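Local structure of hypothetical protein (2IAY) at residues Thr6-Asp11 and Phe70-Val75; Leu28-Phe33 and Ile106-Leu111. The protein is of unknown function but, as a DUF1831 family member with a fold proposed to be new, may have a role in amino-acid metabolism. All coordinates share one frame; numbering follows the deposited sequence.

Contact 1 (Thr6-Asp11 and Phe70-Val75)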
loop_
_atom_site.group_PDB
_atom_site.type_symbol
_atom_site.label_atom_id
_atom_site.label_comp_id
_atom_site.label_asym_id
_atom_site.label_seq_id
_atom_site.Cartn_x
_atom_site.Cartn_y
_atom_site.Cartn_z
ATOM N N THR A 6 -1.927 -10.292 -8.108
ATOM C CA THR A 6 -1.279 -10.939 -6.980
ATOM C C THR A 6 0.056 -10.271 -6.649
ATOM O O THR A 6 0.538 -10.416 -5.547
ATOM C CB THR A 6 -1.108 -12.399 -7.231
ATOM O OG1 THR A 6 -0.442 -12.543 -8.476
ATOM C CG2 THR A 6 -2.474 -13.084 -7.290
ATOM N N THR A 7 0.612 -9.510 -7.583
ATOM C CA THR A 7 1.797 -8.715 -7.365
ATOM C C THR A 7 1.561 -7.268 -7.811
ATOM O O THR A 7 0.813 -7.015 -8.744
ATOM C CB THR A 7 2.969 -9.255 -8.161
ATOM O OG1 THR A 7 2.763 -9.048 -9.576
ATOM C CG2 THR A 7 3.183 -10.694 -7.800
ATOM N N VAL A 8 2.248 -6.335 -7.143
ATOM C CA VAL A 8 2.244 -4.924 -7.490
ATOM C C VAL A 8 3.647 -4.394 -7.366
ATOM O O VAL A 8 4.343 -4.683 -6.407
ATOM C CB VAL A 8 1.303 -4.073 -6.565
ATOM C CG1 VAL A 8 1.493 -2.592 -6.832
ATOM C CG2 VAL A 8 -0.175 -4.555 -6.723
ATOM N N LYS A 9 4.046 -3.602 -8.348
ATOM C CA LYS A 9 5.277 -2.857 -8.283
ATOM C C LYS A 9 4.915 -1.390 -8.296
ATOM O O LYS A 9 4.340 -0.916 -9.272
ATOM C CB LYS A 9 6.185 -3.175 -9.475
ATOM C CG LYS A 9 7.475 -2.413 -9.427
ATOM C CD LYS A 9 8.333 -2.723 -10.625
ATOM C CE LYS A 9 8.912 -4.097 -10.464
ATOM N N LEU A 10 5.206 -0.669 -7.218
ATOM C CA LEU A 10 4.954 0.748 -7.146
ATOM C C LEU A 10 5.738 1.504 -8.192
ATOM O O LEU A 10 6.823 1.081 -8.603
ATOM C CB LEU A 10 5.283 1.308 -5.752
ATOM C CG LEU A 10 4.468 0.708 -4.599
ATOM C CD1 LEU A 10 5.114 1.153 -3.296
ATOM C CD2 LEU A 10 3.005 1.151 -4.681
ATOM N N ASP A 11 5.161 2.631 -8.641
ATOM C CA ASP A 11 5.822 3.405 -9.657
ATOM C C ASP A 11 7.236 3.741 -9.208
ATOM O O ASP A 11 7.477 4.297 -8.121
ATOM C CB ASP A 11 5.041 4.719 -9.927
ATOM C CG ASP A 11 3.758 4.523 -10.654
ATOM O OD1 ASP A 11 3.464 3.432 -11.164
ATOM O OD2 ASP A 11 3.054 5.532 -10.854
ATOM N N PHE A 70 -5.025 -7.835 -4.923
ATOM C CA PHE A 70 -4.889 -6.528 -4.310
ATOM C C PHE A 70 -4.518 -5.484 -5.343
ATOM O O PHE A 70 -4.187 -5.781 -6.492
ATOM C CB PHE A 70 -3.930 -6.509 -3.100
ATOM C CG PHE A 70 -2.441 -6.424 -3.397
ATOM C CD1 PHE A 70 -1.756 -7.411 -4.103
ATOM C CD2 PHE A 70 -1.677 -5.418 -2.825
ATOM C CE1 PHE A 70 -0.390 -7.337 -4.277
ATOM C CE2 PHE A 70 -0.317 -5.356 -3.003
ATOM C CZ PHE A 70 0.334 -6.324 -3.721
ATOM N N LYS A 71 -4.594 -4.245 -4.888
ATOM C CA LYS A 71 -4.154 -3.065 -5.565
ATOM C C LYS A 71 -3.360 -2.231 -4.577
ATOM O O LYS A 71 -3.701 -2.166 -3.405
ATOM C CB LYS A 71 -5.336 -2.215 -6.057
ATOM C CG LYS A 71 -6.242 -2.919 -6.996
ATOM C CD LYS A 71 -7.565 -2.191 -7.156
ATOM C CE LYS A 71 -8.474 -2.864 -8.162
ATOM N NZ LYS A 71 -9.730 -2.077 -8.444
HETATM N N MSE A 72 -2.297 -1.571 -5.045
HETATM C CA MSE A 72 -1.521 -0.709 -4.184
HETATM C C MSE A 72 -0.886 0.373 -5.026
HETATM O O MSE A 72 -0.364 0.098 -6.103
HETATM C CB MSE A 72 -0.484 -1.495 -3.418
HETATM C CG MSE A 72 0.291 -0.661 -2.405
HETATM SE SE MSE A 72 1.490 -1.769 -1.321
HETATM C CE MSE A 72 2.670 -2.275 -2.724
ATOM N N THR A 73 -0.963 1.602 -4.562
ATOM C CA THR A 73 -0.485 2.763 -5.313
ATOM C C THR A 73 0.093 3.830 -4.393
ATOM O O THR A 73 -0.262 3.921 -3.241
ATOM C CB THR A 73 -1.634 3.408 -6.135
ATOM O OG1 THR A 73 -2.738 3.716 -5.280
ATOM C CG2 THR A 73 -2.119 2.471 -7.272
ATOM N N THR A 74 0.974 4.656 -4.948
ATOM C CA THR A 74 1.396 5.914 -4.373
ATOM C C THR A 74 0.802 7.025 -5.191
ATOM O O THR A 74 0.928 7.054 -6.432
ATOM C CB THR A 74 2.930 6.041 -4.288
ATOM O OG1 THR A 74 3.526 5.700 -5.552
ATOM C CG2 THR A 74 3.506 5.076 -3.217
ATOM N N VAL A 75 0.225 7.953 -4.495
ATOM C CA VAL A 75 -0.397 9.137 -5.109
ATOM C C VAL A 75 0.147 10.358 -4.403
ATOM O O VAL A 75 0.808 10.277 -3.379
ATOM C CB VAL A 75 -1.935 9.047 -5.026
ATOM C CG1 VAL A 75 -2.480 7.906 -5.902
ATOM C CG2 VAL A 75 -2.397 8.877 -3.586
HETATM O O HOH W 1 6.236 5.433 -5.950
HETATM O O HOH W 2 2.453 3.263 -7.537
#
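Val-8 and Leu-10 pack on Phe-70, Met-72 and Thr-74 in an apolar contact between strands 7-8 and 70-76 of different antiparallel sheets; the end-to-end directions of 6-10 and 70-74 differ by 1°. No direct hydrogen bond joins the segments. CG2 of Val-8 lies over one face of the Phe-70 ring in a CH-pi contact, 3.8 Å from the centroid and displaced toward CZ. CG of Phe-70 stands between its own backbone N and carbonyl carbon (chi1 81°), which turns the ring toward segment 6-11, under Val-8, with Thr-6 O at its edge near CE1 (3.5 Å). The other Val-8 branch, CG1, rests 3.3 Å from the carbonyl O of Met-72. The selenomethionine chain of Met-72 bends at chi3 and brings its CE 4.0 Å from CG of Leu-10, the two side chains crossing at about a right angle. Water closes the far end: one molecule donates to Asp-11 O and to Thr-74 OG1, which also bonds Ala-83; a second accepts from the N of Asp-11 and of Thr-74. Strand 17-19 pairs with 7-8, strand 57-63 with 70-76, and helix 92-107 adds Leu-98 and Leu-102 to the same apolar layer.

Contact 2 (Leu28-Phe33 and Ile106-Leu111); sequences LMDLGF and IERDIL
Ile-110 fits against Leu-28 and Leu-31 just beyond the end of helix 92-107, and Arg-108 continues the contact toward the surface. Ile-110 CG2, anti to the backbone N, touches Leu-28 CD2 at 3.9 Å, while the CG1-CD1 branch passes the same methyl and brings Ile-110 CD1 to within 3.7 Å of Leu-31 CG, those two side chains sliding past each other in opposite directions. Leu-28 CD2 also sits 3.7 Å above the centre of the Phe-33 ring, so one methyl links the isoleucine to an aromatic. Replacing Ile-110 by an alanine would probably open a gap between Leu-28 and Leu-31, which the removed CG2 and CG1-CD1 had filled. CD2 of Leu-31 lies 3.9 Å from CB of Arg-108, whose chain, in the conformer described, bends at chi2 and chi3 past this methyl and turns its guanidinium toward Asp-30. There Arg-108 NH2 donates to Asp-30 OD2 (3.2 Å, 164°), one hydrogen bond within a salt bridge. The acceptor lies in the guanidinium plane, but the donor approaches on the anti side of the carboxylate and 29° out of its plane; the two planes are 67° apart. Gly-32, with positive phi, ends helix 25-30 in a Schellman motif: Phe-33 N bonds Leu-28 O and Gly-32 N bonds Met-29 O. This capped C-terminal end thus packs on the turn leading from helix 92-107 into strand 111-113, apolar inside, with a salt bridge on the exposed side.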
loop_
_atom_site.group_PDB
_atom_site.type_symbol
_atom_site.label_atom_id
_atom_site.label_comp_id
_atom_site.label_asym_id
_atom_site.label_seq_id
_atom_site.Cartn_x
_atom_site.Cartn_y
_atom_site.Cartn_z
ATOM N N LEU A 28 -5.693 -8.515 8.459
ATOM C CA LEU A 28 -5.892 -7.235 7.759
ATOM C C LEU A 28 -6.481 -6.204 8.717
ATOM O O LEU A 28 -6.030 -5.056 8.806
ATOM C CB LEU A 28 -6.762 -7.389 6.509
ATOM C CG LEU A 28 -6.103 -8.130 5.350
ATOM C CD1 LEU A 28 -7.156 -8.437 4.326
ATOM C CD2 LEU A 28 -4.966 -7.331 4.712
HETATM N N MSE A 29 -7.528 -6.594 9.441
HETATM C CA MSE A 29 -8.204 -5.700 10.383
HETATM C C MSE A 29 -7.245 -5.259 11.458
HETATM O O MSE A 29 -7.196 -4.109 11.851
HETATM C CB MSE A 29 -9.407 -6.418 11.034
HETATM C CG MSE A 29 -10.502 -6.645 10.020
HETATM SE SE MSE A 29 -12.013 -7.588 10.779
HETATM C CE MSE A 29 -13.293 -7.096 9.359
ATOM N N ASP A 30 -6.470 -6.200 11.967
ATOM C CA ASP A 30 -5.500 -5.913 13.025
ATOM C C ASP A 30 -4.434 -4.907 12.589
ATOM O O ASP A 30 -3.921 -4.159 13.410
ATOM C CB ASP A 30 -4.834 -7.214 13.509
ATOM C CG ASP A 30 -4.038 -7.026 14.790
ATOM O OD1 ASP A 30 -4.645 -6.498 15.755
ATOM O OD2 ASP A 30 -2.834 -7.437 14.841
ATOM N N LEU A 31 -4.110 -4.866 11.299
ATOM C CA LEU A 31 -3.124 -3.924 10.755
ATOM C C LEU A 31 -3.753 -2.634 10.268
ATOM O O LEU A 31 -3.038 -1.803 9.696
ATOM C CB LEU A 31 -2.317 -4.595 9.624
ATOM C CG LEU A 31 -1.102 -5.428 10.053
ATOM C CD1 LEU A 31 0.031 -4.607 10.561
ATOM C CD2 LEU A 31 -1.393 -6.524 11.082
ATOM N N GLY A 32 -5.055 -2.448 10.457
ATOM C CA GLY A 32 -5.674 -1.185 10.191
ATOM C C GLY A 32 -6.474 -1.092 8.905
ATOM O O GLY A 32 -6.970 -0.026 8.570
ATOM N N PHE A 33 -6.653 -2.192 8.195
ATOM C CA PHE A 33 -7.551 -2.196 7.048
ATOM C C PHE A 33 -8.990 -2.140 7.531
ATOM O O PHE A 33 -9.327 -2.740 8.554
ATOM C CB PHE A 33 -7.379 -3.452 6.180
ATOM C CG PHE A 33 -6.118 -3.500 5.374
ATOM C CD1 PHE A 33 -4.890 -3.712 5.968
ATOM C CD2 PHE A 33 -6.175 -3.330 4.002
ATOM C CE1 PHE A 33 -3.738 -3.786 5.194
ATOM C CE2 PHE A 33 -5.031 -3.398 3.246
ATOM C CZ PHE A 33 -3.830 -3.564 3.842
ATOM N N ILE A 106 4.752 -7.240 5.923
ATOM C CA ILE A 106 5.634 -8.405 5.678
ATOM C C ILE A 106 5.711 -9.283 6.935
ATOM O O ILE A 106 5.578 -10.493 6.875
ATOM C CB ILE A 106 7.018 -7.953 5.248
ATOM C CG1 ILE A 106 6.917 -7.336 3.857
ATOM C CG2 ILE A 106 7.960 -9.167 5.227
ATOM C CD1 ILE A 106 8.180 -6.669 3.375
ATOM N N GLU A 107 5.849 -8.666 8.088
ATOM C CA GLU A 107 5.952 -9.416 9.353
ATOM C C GLU A 107 4.680 -10.125 9.799
ATOM O O GLU A 107 4.735 -11.082 10.567
ATOM C CB GLU A 107 6.419 -8.462 10.441
ATOM C CG GLU A 107 7.898 -8.044 10.228
ATOM C CD GLU A 107 8.857 -9.200 9.889
ATOM O OE1 GLU A 107 8.901 -10.183 10.654
ATOM O OE2 GLU A 107 9.555 -9.129 8.835
ATOM N N ARG A 108 3.549 -9.698 9.259
ATOM C CA ARG A 108 2.247 -10.235 9.651
ATOM C C ARG A 108 1.548 -11.007 8.526
ATOM O O ARG A 108 0.359 -11.211 8.557
ATOM C CB ARG A 108 1.375 -9.135 10.248
ATOM C CG ARG A 108 2.046 -8.383 11.398
ATOM C CD ARG A 108 2.045 -9.157 12.702
ATOM N NE ARG A 108 0.699 -9.182 13.256
ATOM C CZ ARG A 108 -0.118 -10.238 13.275
ATOM N NH1 ARG A 108 0.262 -11.464 12.872
ATOM N NH2 ARG A 108 -1.332 -10.071 13.747
ATOM N N ASP A 109 2.311 -11.481 7.533
ATOM C CA ASP A 109 1.760 -12.383 6.511
ATOM C C ASP A 109 0.670 -11.745 5.670
ATOM O O ASP A 109 -0.310 -12.395 5.327
ATOM C CB ASP A 109 1.304 -13.736 7.111
ATOM C CG ASP A 109 0.895 -14.785 6.075
ATOM O OD1 ASP A 109 1.565 -14.909 5.044
ATOM O OD2 ASP A 109 -0.100 -15.524 6.292
ATOM N N ILE A 110 0.880 -10.480 5.301
ATOM C CA ILE A 110 0.013 -9.801 4.351
ATOM C C ILE A 110 0.676 -9.696 2.989
ATOM O O ILE A 110 0.039 -10.017 1.971
ATOM C CB ILE A 110 -0.475 -8.427 4.884
ATOM C CG1 ILE A 110 -1.334 -8.633 6.176
ATOM C CG2 ILE A 110 -1.220 -7.653 3.798
ATOM C CD1 ILE A 110 -1.589 -7.376 6.969
ATOM N N LEU A 111 1.929 -9.244 2.975
ATOM C CA LEU A 111 2.725 -9.104 1.745
ATOM C C LEU A 111 4.040 -9.850 1.898
ATOM O O LEU A 111 4.549 -9.975 3.018
ATOM C CB LEU A 111 3.056 -7.632 1.459
ATOM C CG LEU A 111 1.876 -6.696 1.207
ATOM C CD1 LEU A 111 2.403 -5.260 1.000
ATOM C CD2 LEU A 111 1.041 -7.166 -0.002
#

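In the fold
Contacts 1 and 2 have centres about 16 Å apart, and their segments alternate along the chain: 6-11, 28-33, 70-75, then 106-111. Contact 1 lies nearer the middle of the molecule, bringing edge strand 7-8 of the three-stranded sheet over edge strand 70-76 of the four-stranded one; contact 2 joins the end of helix 25-30 to the turn after helix 92-107. Leu-111 joins them directly, its CD2 3.8 Å from CE2 of Phe-70, at the start of strand 111-113, which belongs to the same sheet as 7-8. Met-61 of strand 57-63 touches both Phe-70 and Ile-110. The interleaved segments thus bring the beginning and end of the chain together round a shared apolar interior, with contact 2 reaching its surface.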